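Local atomic coordinates of inositol monophosphatase family protein (Staphylococcus aureus subsp. aureus MSSA476, PDB entry 4I3Y), a protein that probably hydrolyses inositol monophosphate to inositol and phosphate in a magnesium-dependent reaction that lithium inhibits. Residues 137-143 with 221-226; 149-153 with 225-229; 191-196 with 215-219; 205-211 with 243-249. One frame throughout, in Å; residues are numbered along the deposited sequence.

Contact 1: 137-143 with 221-226; sequences AIRGEGA and LFAELL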
loop_
_atom_site.group_PDB
_atom_site.type_symbol
_atom_site.label_atom_id
_atom_site.label_comp_id
_atom_site.label_asym_id
_atom_site.label_seq_id
_atom_site.Cartn_x
_atom_site.Cartn_y
_atom_site.Cartn_z
ATOM N N ALA A 137 9.543 6.625 -18.395
ATOM C CA ALA A 137 9.196 6.158 -19.727
ATOM C C ALA A 137 9.806 7.145 -20.748
ATOM O O ALA A 137 9.679 8.376 -20.596
ATOM C CB ALA A 137 7.704 6.100 -19.866
ATOM N N ILE A 138 10.510 6.587 -21.750
ATOM C CA ILE A 138 11.162 7.375 -22.801
ATOM C C ILE A 138 10.841 6.810 -24.151
ATOM O O ILE A 138 11.165 5.641 -24.419
ATOM C CB ILE A 138 12.701 7.359 -22.692
ATOM C CG1 ILE A 138 13.144 8.040 -21.402
ATOM C CG2 ILE A 138 13.338 7.977 -23.968
ATOM C CD1 ILE A 138 13.686 7.065 -20.416
ATOM N N ARG A 139 10.194 7.625 -24.992
ATOM C CA ARG A 139 9.722 7.176 -26.311
ATOM C C ARG A 139 10.942 6.730 -27.113
ATOM O O ARG A 139 11.860 7.494 -27.257
ATOM C CB ARG A 139 8.981 8.320 -26.998
ATOM C CG ARG A 139 8.391 8.107 -28.390
ATOM C CD ARG A 139 7.154 9.041 -28.501
ATOM N NE ARG A 139 6.149 8.124 -28.924
ATOM C CZ ARG A 139 4.958 7.859 -28.464
ATOM N NH1 ARG A 139 4.266 8.547 -27.568
ATOM N NH2 ARG A 139 4.404 6.873 -29.090
ATOM N N GLY A 140 10.959 5.489 -27.585
ATOM C CA GLY A 140 12.095 4.989 -28.375
ATOM C C GLY A 140 13.015 4.093 -27.540
ATOM O O GLY A 140 13.598 3.159 -28.069
ATOM N N GLU A 141 13.114 4.340 -26.237
ATOM C CA GLU A 141 13.974 3.553 -25.339
ATOM C C GLU A 141 13.216 2.507 -24.496
ATOM O O GLU A 141 13.701 1.405 -24.337
ATOM C CB GLU A 141 14.661 4.478 -24.367
ATOM C CG GLU A 141 16.114 4.816 -24.588
ATOM C CD GLU A 141 16.694 5.553 -23.373
ATOM O OE1 GLU A 141 17.185 4.871 -22.442
ATOM O OE2 GLU A 141 16.677 6.816 -23.316
ATOM N N GLY A 142 12.073 2.889 -23.901
ATOM C CA GLY A 142 11.215 2.008 -23.104
ATOM C C GLY A 142 10.919 2.605 -21.723
ATOM O O GLY A 142 11.112 3.812 -21.479
ATOM N N ALA A 143 10.432 1.749 -20.830
ATOM C CA ALA A 143 10.063 2.135 -19.468
ATOM C C ALA A 143 10.968 1.448 -18.485
ATOM O O ALA A 143 11.340 0.294 -18.707
ATOM C CB ALA A 143 8.582 1.834 -19.181
ATOM N N LEU A 221 2.257 7.572 -21.446
ATOM C CA LEU A 221 3.378 6.945 -22.168
ATOM C C LEU A 221 3.703 5.569 -21.598
ATOM O O LEU A 221 4.070 4.629 -22.358
ATOM C CB LEU A 221 4.598 7.895 -22.156
ATOM C CG LEU A 221 5.824 7.421 -22.891
ATOM C CD1 LEU A 221 5.444 7.196 -24.331
ATOM C CD2 LEU A 221 6.957 8.462 -22.779
ATOM N N PHE A 222 3.534 5.404 -20.258
ATOM C CA PHE A 222 3.681 4.072 -19.675
ATOM C C PHE A 222 2.716 3.088 -20.325
ATOM O O PHE A 222 3.097 1.955 -20.602
ATOM C CB PHE A 222 3.536 4.097 -18.147
ATOM C CG PHE A 222 4.742 4.679 -17.417
ATOM C CD1 PHE A 222 5.834 3.869 -17.079
ATOM C CD2 PHE A 222 4.770 6.008 -17.029
ATOM C CE1 PHE A 222 6.950 4.407 -16.435
ATOM C CE2 PHE A 222 5.875 6.556 -16.371
ATOM C CZ PHE A 222 6.953 5.753 -16.050
ATOM N N ALA A 223 1.459 3.509 -20.524
ATOM C CA ALA A 223 0.410 2.610 -21.027
ATOM C C ALA A 223 0.734 2.236 -22.492
ATOM O O ALA A 223 0.689 1.069 -22.864
ATOM C CB ALA A 223 -0.974 3.279 -20.927
ATOM N N GLU A 224 1.161 3.227 -23.278
ATOM C CA GLU A 224 1.573 2.926 -24.657
ATOM C C GLU A 224 2.769 1.943 -24.714
ATOM O O GLU A 224 2.716 0.930 -25.408
ATOM C CB GLU A 224 1.965 4.233 -25.343
ATOM C CG GLU A 224 2.463 4.055 -26.772
ATOM C CD GLU A 224 2.461 5.359 -27.529
ATOM O OE1 GLU A 224 2.128 6.402 -26.959
ATOM O OE2 GLU A 224 2.813 5.317 -28.715
ATOM N N LEU A 225 3.827 2.202 -23.932
ATOM C CA LEU A 225 5.058 1.421 -24.111
ATOM C C LEU A 225 4.922 0.017 -23.512
ATOM O O LEU A 225 5.610 -0.909 -23.933
ATOM C CB LEU A 225 6.263 2.155 -23.511
ATOM C CG LEU A 225 6.616 3.527 -24.137
ATOM C CD1 LEU A 225 7.980 3.939 -23.654
ATOM C CD2 LEU A 225 6.525 3.519 -25.693
ATOM N N LEU A 226 4.049 -0.138 -22.520
ATOM C CA LEU A 226 3.874 -1.434 -21.864
ATOM C C LEU A 226 2.549 -2.128 -22.259
ATOM O O LEU A 226 2.143 -3.079 -21.601
ATOM C CB LEU A 226 3.936 -1.243 -20.319
ATOM C CG LEU A 226 5.291 -0.717 -19.810
ATOM C CD1 LEU A 226 5.189 -0.103 -18.407
ATOM C CD2 LEU A 226 6.374 -1.793 -19.907
#
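Ala137 CB is the central bump of this contact: it sits over the middle of the Phe222 ring, 3.8 Å from the ring centroid and only 5° off the ring normal, a CH-pi contact. The same methyl also meets Leu221, at 3.8 Å from CG, and touches Leu225 CD1 more loosely, so one small side chain fills the hollow between three larger ones of the helix. Leu221 has its CG anti to the backbone N (chi1 -178°), which carries CD2 to 3.5 Å from Ala137 O and lets CD1 lie against Arg139 NH1. Ala143, on the neighbouring strand, provides the second bump; its CB fits the notch that Phe222 CD1 and Leu226 CD1 form, 4.0 Å from each. Leu225 sends a single methyl, CD1, into the dip between the strands, where it rests 3.7 Å from Ile138 O and 3.8 Å from Gly142 C. That dip lies beside a classic beta bulge, in which Glu141 and Gly142 both face Ile138 and their two N-H groups share Ile138 O. At the margin Arg139 and Glu224 form a salt bridge, the guanidinium and carboxylate planes 63° apart; NH1 of Arg139, also bonded to Pro121 O, donates to OE1 of Glu224 at 3.1 Å from above the carboxylate plane, while Arg139 NH2 and Glu224 OE2 come too close in the model, so their positions are doubtful. Helix 219-225 packs on the hairpin of strands 133-138 and 142-145, with strand 120-128 pairing beyond Ala137 and helix 191-200 meeting Phe222 through Met196 and Leu226 through Ala199.

Contact 2: 149-153 with 225-229; sequences KMEEP and LLNLK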
loop_
_atom_site.group_PDB
_atom_site.type_symbol
_atom_site.label_atom_id
_atom_site.label_comp_id
_atom_site.label_asym_id
_atom_site.label_seq_id
_atom_site.Cartn_x
_atom_site.Cartn_y
_atom_site.Cartn_z
ATOM N N LYS A 149 14.679 -2.249 -16.780
ATOM C CA LYS A 149 13.683 -2.042 -17.835
ATOM C C LYS A 149 12.412 -2.852 -17.531
ATOM O O LYS A 149 12.501 -4.032 -17.220
ATOM C CB LYS A 149 14.234 -2.381 -19.253
ATOM C CG LYS A 149 13.379 -1.941 -20.459
ATOM C CD LYS A 149 14.119 -2.239 -21.802
ATOM C CE LYS A 149 13.333 -1.793 -23.038
ATOM N NZ LYS A 149 11.933 -2.329 -22.964
ATOM N N MET A 150 11.256 -2.193 -17.580
ATOM C CA MET A 150 9.961 -2.835 -17.426
ATOM C C MET A 150 9.488 -3.450 -18.743
ATOM O O MET A 150 9.746 -2.878 -19.814
ATOM C CB MET A 150 8.955 -1.778 -16.951
ATOM C CG MET A 150 9.320 -1.119 -15.628
ATOM S SD MET A 150 8.361 0.379 -15.169
ATOM C CE MET A 150 6.841 -0.461 -14.666
ATOM N N GLU A 151 8.741 -4.563 -18.691
ATOM C CA GLU A 151 8.157 -5.138 -19.909
ATOM C C GLU A 151 6.642 -5.325 -19.742
ATOM O O GLU A 151 6.133 -5.332 -18.616
ATOM C CB GLU A 151 8.807 -6.486 -20.318
ATOM C CG GLU A 151 10.329 -6.517 -20.594
ATOM C CD GLU A 151 10.767 -5.627 -21.718
ATOM O OE1 GLU A 151 9.975 -5.217 -22.562
ATOM O OE2 GLU A 151 11.940 -5.276 -21.760
ATOM N N GLU A 152 5.922 -5.511 -20.843
ATOM C CA GLU A 152 4.478 -5.668 -20.737
ATOM C C GLU A 152 4.147 -6.773 -19.676
ATOM O O GLU A 152 4.780 -7.879 -19.686
ATOM C CB GLU A 152 3.849 -5.951 -22.134
ATOM C CG GLU A 152 2.358 -6.337 -22.041
ATOM C CD GLU A 152 1.825 -7.034 -23.296
ATOM O OE1 GLU A 152 2.612 -7.126 -24.254
ATOM O OE2 GLU A 152 0.652 -7.505 -23.320
ATOM N N PRO A 153 3.221 -6.487 -18.733
ATOM C CA PRO A 153 2.867 -7.506 -17.716
ATOM C C PRO A 153 2.193 -8.761 -18.315
ATOM O O PRO A 153 1.644 -8.643 -19.420
ATOM C CB PRO A 153 1.870 -6.776 -16.820
ATOM C CG PRO A 153 1.323 -5.615 -17.619
ATOM C CD PRO A 153 2.374 -5.263 -18.644
ATOM N N LEU A 225 3.827 2.202 -23.932
ATOM C CA LEU A 225 5.058 1.421 -24.111
ATOM C C LEU A 225 4.922 0.017 -23.512
ATOM O O LEU A 225 5.610 -0.909 -23.933
ATOM C CB LEU A 225 6.263 2.155 -23.511
ATOM C CG LEU A 225 6.616 3.527 -24.137
ATOM C CD1 LEU A 225 7.980 3.939 -23.654
ATOM C CD2 LEU A 225 6.525 3.519 -25.693
ATOM N N LEU A 226 4.049 -0.138 -22.520
ATOM C CA LEU A 226 3.874 -1.434 -21.864
ATOM C C LEU A 226 2.549 -2.128 -22.259
ATOM O O LEU A 226 2.143 -3.079 -21.601
ATOM C CB LEU A 226 3.936 -1.243 -20.319
ATOM C CG LEU A 226 5.291 -0.717 -19.810
ATOM C CD1 LEU A 226 5.189 -0.103 -18.407
ATOM C CD2 LEU A 226 6.374 -1.793 -19.907
ATOM N N ASN A 227 1.869 -1.635 -23.314
ATOM C CA ASN A 227 0.664 -2.313 -23.829
ATOM C C ASN A 227 -0.484 -2.396 -22.802
ATOM O O ASN A 227 -1.172 -3.445 -22.682
ATOM C CB ASN A 227 1.001 -3.700 -24.410
ATOM C CG ASN A 227 -0.063 -4.176 -25.401
ATOM O OD1 ASN A 227 -0.827 -3.346 -25.906
ATOM N ND2 ASN A 227 -0.178 -5.511 -25.635
ATOM N N LEU A 228 -0.684 -1.304 -22.059
ATOM C CA LEU A 228 -1.804 -1.219 -21.086
ATOM C C LEU A 228 -2.927 -0.486 -21.735
ATOM O O LEU A 228 -2.650 0.297 -22.630
ATOM C CB LEU A 228 -1.379 -0.395 -19.847
ATOM C CG LEU A 228 -0.067 -0.820 -19.141
ATOM C CD1 LEU A 228 0.252 0.093 -17.976
ATOM C CD2 LEU A 228 -0.082 -2.293 -18.708
ATOM N N LYS A 229 -4.174 -0.690 -21.284
ATOM C CA LYS A 229 -5.292 0.137 -21.714
ATOM C C LYS A 229 -5.435 1.299 -20.766
ATOM O O LYS A 229 -5.491 1.084 -19.532
ATOM C CB LYS A 229 -6.617 -0.657 -21.720
ATOM C CG LYS A 229 -6.582 -1.880 -22.596
ATOM C CD LYS A 229 -6.428 -1.505 -24.062
ATOM C CE LYS A 229 -6.562 -2.712 -24.975
ATOM N NZ LYS A 229 -6.158 -2.357 -26.370
#
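Leu226 meets the chain around Met150 and Glu152 just where helix 219-225 gives out, its CA 4.4 Å from that of Glu152. Its CD2 methyl reaches 3.5 Å from Met150 O and lies near Met150 CB as well, while CD1 approaches the terminal CE of the same methionine; the two side chains cross at about a right angle. Glu152 can be followed outward from its backbone. CB lies 3.4 Å from Leu226 O, and CG passes the same oxygen at 3.3 Å. A chi1 of 171° swings CG beside the carbonyl carbon, and the extended chain beyond it runs alongside Asn227, pointing the same way. CD comes 3.6 Å from Asn227 CB, and at the tip OE2 accepts a weak hydrogen bond from Asn227 ND2 (3.2 Å, 140° at the hydrogen), while Glu152 OE1 lies 3.5 Å from Asn227 ND2. Carboxylate and amide planes stand 82° apart. The stronger partner of OE2 is Lys251, through a salt bridge, which probably fixes the carboxylate more firmly than the amide does. Pro153 closes the row, its CG 3.8 Å from Leu228 CD2. This is plain packing of two connecting segments in the alpha/beta fold: the exit from edge strand 148-150 runs beside the turn from helix 219-225 to strand 229-232, with Ala199 of helix 191-200 beneath Met150, Leu226 and Leu228.

Contact 3: 191-196 with 215-219; sequences CGLDSM and DIAAQ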
loop_
_atom_site.group_PDB
_atom_site.type_symbol
_atom_site.label_atom_id
_atom_site.label_comp_id
_atom_site.label_asym_id
_atom_site.label_seq_id
_atom_site.Cartn_x
_atom_site.Cartn_y
_atom_site.Cartn_z
ATOM N N CYS A 191 -2.593 8.161 -7.120
ATOM C CA CYS A 191 -2.916 7.746 -8.498
ATOM C C CYS A 191 -1.696 7.206 -9.249
ATOM O O CYS A 191 -1.767 6.180 -9.904
ATOM C CB CYS A 191 -3.521 8.901 -9.301
ATOM S SG CYS A 191 -4.130 8.403 -10.926
ATOM N N GLY A 192 -0.586 7.940 -9.197
ATOM C CA GLY A 192 0.597 7.474 -9.885
ATOM C C GLY A 192 1.147 6.180 -9.376
ATOM O O GLY A 192 1.713 5.431 -10.129
ATOM N N LEU A 193 1.028 5.912 -8.075
ATOM C CA LEU A 193 1.550 4.662 -7.543
ATOM C C LEU A 193 0.620 3.479 -7.811
ATOM O O LEU A 193 1.068 2.337 -8.155
ATOM C CB LEU A 193 1.768 4.802 -6.010
ATOM C CG LEU A 193 2.961 5.766 -5.723
ATOM C CD1 LEU A 193 3.176 5.767 -4.211
ATOM C CD2 LEU A 193 4.282 5.453 -6.457
ATOM N N ASP A 194 -0.677 3.702 -7.599
ATOM C CA ASP A 194 -1.625 2.653 -7.912
ATOM C C ASP A 194 -1.509 2.381 -9.434
ATOM O O ASP A 194 -1.676 1.217 -9.875
ATOM C CB ASP A 194 -3.078 3.086 -7.586
ATOM C CG ASP A 194 -3.414 3.048 -6.095
ATOM O OD1 ASP A 194 -3.698 1.932 -5.529
ATOM O OD2 ASP A 194 -3.482 4.183 -5.513
ATOM N N SER A 195 -1.204 3.417 -10.252
ATOM C CA SER A 195 -1.028 3.159 -11.730
ATOM C C SER A 195 0.162 2.297 -12.011
ATOM O O SER A 195 0.099 1.356 -12.811
ATOM C CB SER A 195 -0.929 4.442 -12.526
ATOM O OG SER A 195 -2.147 5.140 -12.356
ATOM N N MET A 196 1.253 2.570 -11.300
ATOM C CA MET A 196 2.469 1.794 -11.521
ATOM C C MET A 196 2.283 0.344 -11.070
ATOM O O MET A 196 2.924 -0.559 -11.610
ATOM C CB MET A 196 3.670 2.381 -10.774
ATOM C CG MET A 196 4.259 3.643 -11.377
ATOM S SD MET A 196 4.685 3.518 -13.170
ATOM C CE MET A 196 3.316 4.507 -13.793
ATOM N N ASP A 215 -2.635 14.297 -12.255
ATOM C CA ASP A 215 -2.708 12.960 -11.579
ATOM C C ASP A 215 -2.459 11.791 -12.549
ATOM O O ASP A 215 -2.081 10.692 -12.122
ATOM C CB ASP A 215 -4.086 12.725 -10.916
ATOM C CG ASP A 215 -4.463 13.791 -9.932
ATOM O OD1 ASP A 215 -3.674 14.150 -9.012
ATOM O OD2 ASP A 215 -5.611 14.276 -10.094
ATOM N N ILE A 216 -2.708 12.014 -13.843
ATOM C CA ILE A 216 -2.588 10.967 -14.870
ATOM C C ILE A 216 -1.563 11.211 -15.985
ATOM O O ILE A 216 -1.448 10.402 -16.907
ATOM C CB ILE A 216 -3.975 10.647 -15.502
ATOM C CG1 ILE A 216 -4.628 11.887 -16.199
ATOM C CG2 ILE A 216 -4.918 10.151 -14.397
ATOM C CD1 ILE A 216 -5.764 11.475 -17.140
ATOM N N ALA A 217 -0.831 12.326 -15.908
ATOM C CA ALA A 217 -0.107 12.835 -17.087
ATOM C C ALA A 217 1.002 11.883 -17.547
ATOM O O ALA A 217 1.168 11.672 -18.739
ATOM C CB ALA A 217 0.459 14.232 -16.793
ATOM N N ALA A 218 1.737 11.282 -16.614
ATOM C CA ALA A 218 2.849 10.390 -16.977
ATOM C C ALA A 218 2.387 9.038 -17.512
ATOM O O ALA A 218 3.102 8.384 -18.295
ATOM C CB ALA A 218 3.711 10.153 -15.740
ATOM N N GLN A 219 1.216 8.606 -17.041
ATOM C CA GLN A 219 0.726 7.284 -17.291
ATOM C C GLN A 219 0.456 6.984 -18.785
ATOM O O GLN A 219 0.575 5.805 -19.215
ATOM C CB GLN A 219 -0.540 7.021 -16.461
ATOM C CG GLN A 219 -0.307 6.875 -14.957
ATOM C CD GLN A 219 -0.420 8.177 -14.198
ATOM O OE1 GLN A 219 0.217 9.196 -14.563
ATOM N NE2 GLN A 219 -1.143 8.149 -13.069
#
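Ser195 OG accepts a nearly straight hydrogen bond from Gln219 NE2, 3.3 Å long with 163° at the hydrogen, and itself donates to Cys191 O one helical turn back, at 2.7 Å. That carbonyl is gripped twice, for Ser195 N also donates to it, and the two donors arrive from opposite faces of its plane. With its proton directed to Cys191 O, the hydroxyl offers its oxygen to Gln219 NE2. Both N-H groups of the amide are used: the bond to Ser195 OG lies within 7° of the amide plane, and a second runs from Gln219 NE2 to Asp215 O at 2.9 Å, in the carbonyl plane and on a lone pair. A bend at chi2 (91°) folds the glutamine back toward its own segment and makes this second bond possible, so one buried side chain ties Ser195 of helix 191-200 to the carbonyl of Asp215. Its CG packs 3.5 Å from Ser195 CB. Cys191 fills the other end, its sulfur SG 3.7 Å from Gln219 NE2 and 4.0 Å from Ile216 CG2. Gly192 N donates to Asp97, while Asp215, whose OD2 accepts from Lys212 N, has its OD1 close to the like-charged Asp94 and Asp97. The Asp215 side chain lies about 3 Å from a bound phosphate ion, probably from the crystallisation liquor but possibly marking the phosphate pocket. Asp215, Ala217 and Ala218 belong to the WDxAA signature of the inositol monophosphatase family, whose aspartate probably contributes to the metal site, as in relatives; Asp94 is a magnesium ligand here.

Contact 4: 205-211 with 243-249; sequences AHINTNP and GAPFIIS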
loop_
_atom_site.group_PDB
_atom_site.type_symbol
_atom_site.label_atom_id
_atom_site.label_comp_id
_atom_site.label_asym_id
_atom_site.label_seq_id
_atom_site.Cartn_x
_atom_site.Cartn_y
_atom_site.Cartn_z
ATOM N N ALA A 205 -6.064 -3.403 -12.527
ATOM C CA ALA A 205 -6.591 -2.123 -12.986
ATOM C C ALA A 205 -6.644 -1.146 -11.830
ATOM O O ALA A 205 -6.657 -1.562 -10.663
ATOM C CB ALA A 205 -7.983 -2.295 -13.663
ATOM N N HIS A 206 -6.572 0.151 -12.164
ATOM C CA HIS A 206 -6.750 1.231 -11.222
ATOM C C HIS A 206 -7.754 2.175 -11.849
ATOM O O HIS A 206 -7.666 2.531 -13.048
ATOM C CB HIS A 206 -5.454 2.023 -10.876
ATOM C CG HIS A 206 -5.713 3.249 -10.032
ATOM N ND1 HIS A 206 -6.220 3.174 -8.752
ATOM C CD2 HIS A 206 -5.489 4.571 -10.263
ATOM C CE1 HIS A 206 -6.364 4.393 -8.257
ATOM N NE2 HIS A 206 -5.933 5.261 -9.156
ATOM N N ILE A 207 -8.719 2.582 -11.051
ATOM C CA ILE A 207 -9.756 3.531 -11.559
ATOM C C ILE A 207 -9.678 4.790 -10.730
ATOM O O ILE A 207 -9.527 4.687 -9.482
ATOM C CB ILE A 207 -11.163 2.953 -11.303
ATOM C CG1 ILE A 207 -11.375 1.689 -12.150
ATOM C CG2 ILE A 207 -12.258 4.000 -11.520
ATOM C CD1 ILE A 207 -12.423 0.764 -11.526
ATOM N N ASN A 208 -9.766 5.959 -11.387
ATOM C CA ASN A 208 -9.973 7.284 -10.717
ATOM C C ASN A 208 -11.088 8.036 -11.516
ATOM O O ASN A 208 -10.904 8.385 -12.715
ATOM C CB ASN A 208 -8.677 8.136 -10.589
ATOM C CG ASN A 208 -8.896 9.475 -9.826
ATOM O OD1 ASN A 208 -9.948 10.146 -9.955
ATOM N ND2 ASN A 208 -7.871 9.894 -9.060
ATOM N N THR A 209 -12.241 8.200 -10.865
ATOM C CA THR A 209 -13.447 8.714 -11.553
ATOM C C THR A 209 -13.446 10.221 -11.699
ATOM O O THR A 209 -14.379 10.782 -12.209
ATOM C CB THR A 209 -14.781 8.369 -10.848
ATOM O OG1 THR A 209 -14.755 8.919 -9.524
ATOM C CG2 THR A 209 -14.962 6.915 -10.795
ATOM N N ASN A 210 -12.412 10.884 -11.222
ATOM C CA ASN A 210 -12.331 12.297 -11.420
ATOM C C ASN A 210 -10.911 12.846 -11.257
ATOM O O ASN A 210 -10.690 13.707 -10.397
ATOM C CB ASN A 210 -13.323 12.982 -10.478
ATOM C CG ASN A 210 -13.408 14.479 -10.711
ATOM O OD1 ASN A 210 -13.576 15.262 -9.753
ATOM N ND2 ASN A 210 -13.279 14.900 -11.980
ATOM N N PRO A 211 -9.948 12.356 -12.070
ATOM C CA PRO A 211 -8.599 12.879 -11.912
ATOM C C PRO A 211 -8.379 14.232 -12.603
ATOM O O PRO A 211 -9.019 14.526 -13.625
ATOM C CB PRO A 211 -7.740 11.849 -12.648
ATOM C CG PRO A 211 -8.616 11.359 -13.765
ATOM C CD PRO A 211 -10.029 11.398 -13.197
ATOM N N GLY A 243 -9.197 17.036 -17.301
ATOM C CA GLY A 243 -9.584 15.718 -16.684
ATOM C C GLY A 243 -10.110 14.652 -17.683
ATOM O O GLY A 243 -10.342 14.950 -18.840
ATOM N N ALA A 244 -10.239 13.400 -17.252
ATOM C CA ALA A 244 -11.520 12.672 -17.472
ATOM C C ALA A 244 -11.565 11.489 -16.517
ATOM O O ALA A 244 -10.487 11.000 -16.120
ATOM C CB ALA A 244 -11.691 12.200 -18.922
ATOM N N PRO A 245 -12.787 11.006 -16.156
ATOM C CA PRO A 245 -12.870 9.764 -15.436
ATOM C C PRO A 245 -12.042 8.729 -16.209
ATOM O O PRO A 245 -12.138 8.670 -17.442
ATOM C CB PRO A 245 -14.392 9.446 -15.502
ATOM C CG PRO A 245 -15.050 10.819 -15.492
ATOM C CD PRO A 245 -14.135 11.546 -16.450
ATOM N N PHE A 246 -11.219 7.950 -15.514
ATOM C CA PHE A 246 -10.239 7.145 -16.208
ATOM C C PHE A 246 -9.975 5.829 -15.570
ATOM O O PHE A 246 -10.193 5.645 -14.380
ATOM C CB PHE A 246 -8.891 7.946 -16.437
ATOM C CG PHE A 246 -7.696 7.445 -15.641
ATOM C CD1 PHE A 246 -6.514 7.071 -16.300
ATOM C CD2 PHE A 246 -7.727 7.330 -14.228
ATOM C CE1 PHE A 246 -5.413 6.588 -15.580
ATOM C CE2 PHE A 246 -6.618 6.877 -13.516
ATOM C CZ PHE A 246 -5.473 6.470 -14.176
ATOM N N ILE A 247 -9.512 4.887 -16.402
ATOM C CA ILE A 247 -9.009 3.623 -15.966
ATOM C C ILE A 247 -7.619 3.407 -16.596
ATOM O O ILE A 247 -7.402 3.750 -17.744
ATOM C CB ILE A 247 -9.955 2.461 -16.384
ATOM C CG1 ILE A 247 -9.340 1.111 -15.984
ATOM C CG2 ILE A 247 -10.254 2.522 -17.908
ATOM C CD1 ILE A 247 -10.319 -0.084 -15.958
ATOM N N ILE A 248 -6.654 2.939 -15.823
ATOM C CA ILE A 248 -5.470 2.262 -16.418
ATOM C C ILE A 248 -5.585 0.756 -16.104
ATOM O O ILE A 248 -5.825 0.384 -14.945
ATOM C CB ILE A 248 -4.135 2.881 -15.959
ATOM C CG1 ILE A 248 -2.971 2.193 -16.710
ATOM C CG2 ILE A 248 -4.032 2.886 -14.415
ATOM C CD1 ILE A 248 -1.689 2.975 -16.526
ATOM N N SER A 249 -5.458 -0.109 -17.124
ATOM C CA SER A 249 -5.752 -1.532 -16.936
ATOM C C SER A 249 -4.892 -2.438 -17.747
ATOM O O SER A 249 -4.455 -2.114 -18.869
ATOM C CB SER A 249 -7.238 -1.807 -17.296
ATOM O OG SER A 249 -7.488 -3.193 -17.466
#
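His206 and Ile248 face each other as a hydrogen-bonded antiparallel pair: His206 N donates to Ile248 O at 2.9 Å and Ile248 N returns a bond to His206 O at 3.0 Å. Asn208 and Phe246 repeat the pattern, Asn208 N giving to Phe246 O and Phe246 N to Asn208 O at 2.9 Å, so all four amides and carbonyls of these two pairs are satisfied across the strands. The intervening residues bond outward by their backbones, Ala205 and Ile207 to Ser164, Ile247 to Thr231 and Ser249 to Lys229. Asn208 also uses its side chain: a chi1 of -177° points the amide away from its own backbone N, and OD1 accepts from Asn210 N at 2.9 Å in the side-chain carbonyl plane, an Asx turn. The Phe246 ring has Asn208 O at its edge and Ile248 N above one face, offset toward the rim, and its CE2 packs 3.8 Å from Asn208 CB. His206 ND1 is hydrogen-bonded to Ser164 OG, its strongest polar partner. Strands 205-208 and 246-249, 170° apart in direction, lie between strands 162-164 and 229-232; helix 191-200 covers the His206 and Phe246 face, helix 254-262 that of Ile207 and Ile247.

Contacts 1 and 2 adjoin, sharing Leu225 and Leu226, with centres 8 Å apart; Ala143 O to Met150 N, 2.7 Å, probably continues the sheet pairing between them. Contact 3 lies near the chain centre, its centre 14 Å from the centres of both, and reaches contact 1 where Met196 CE packs 3.9 Å from Phe222 CD2. Contacts 3 and 4 are closer, 9 Å between centres: Ile216 CG2 stands 3.7 Å from Phe246 CZ. Lys229 O and Ser249 N, 2.7 Å apart, probably join contacts 2 and 4. Contact 3 borders the metal site through Asp215, near magnesium ligand Asp94, whereas the side chain of Asn208 in contact 4 is about 10 Å from a magnesium ion.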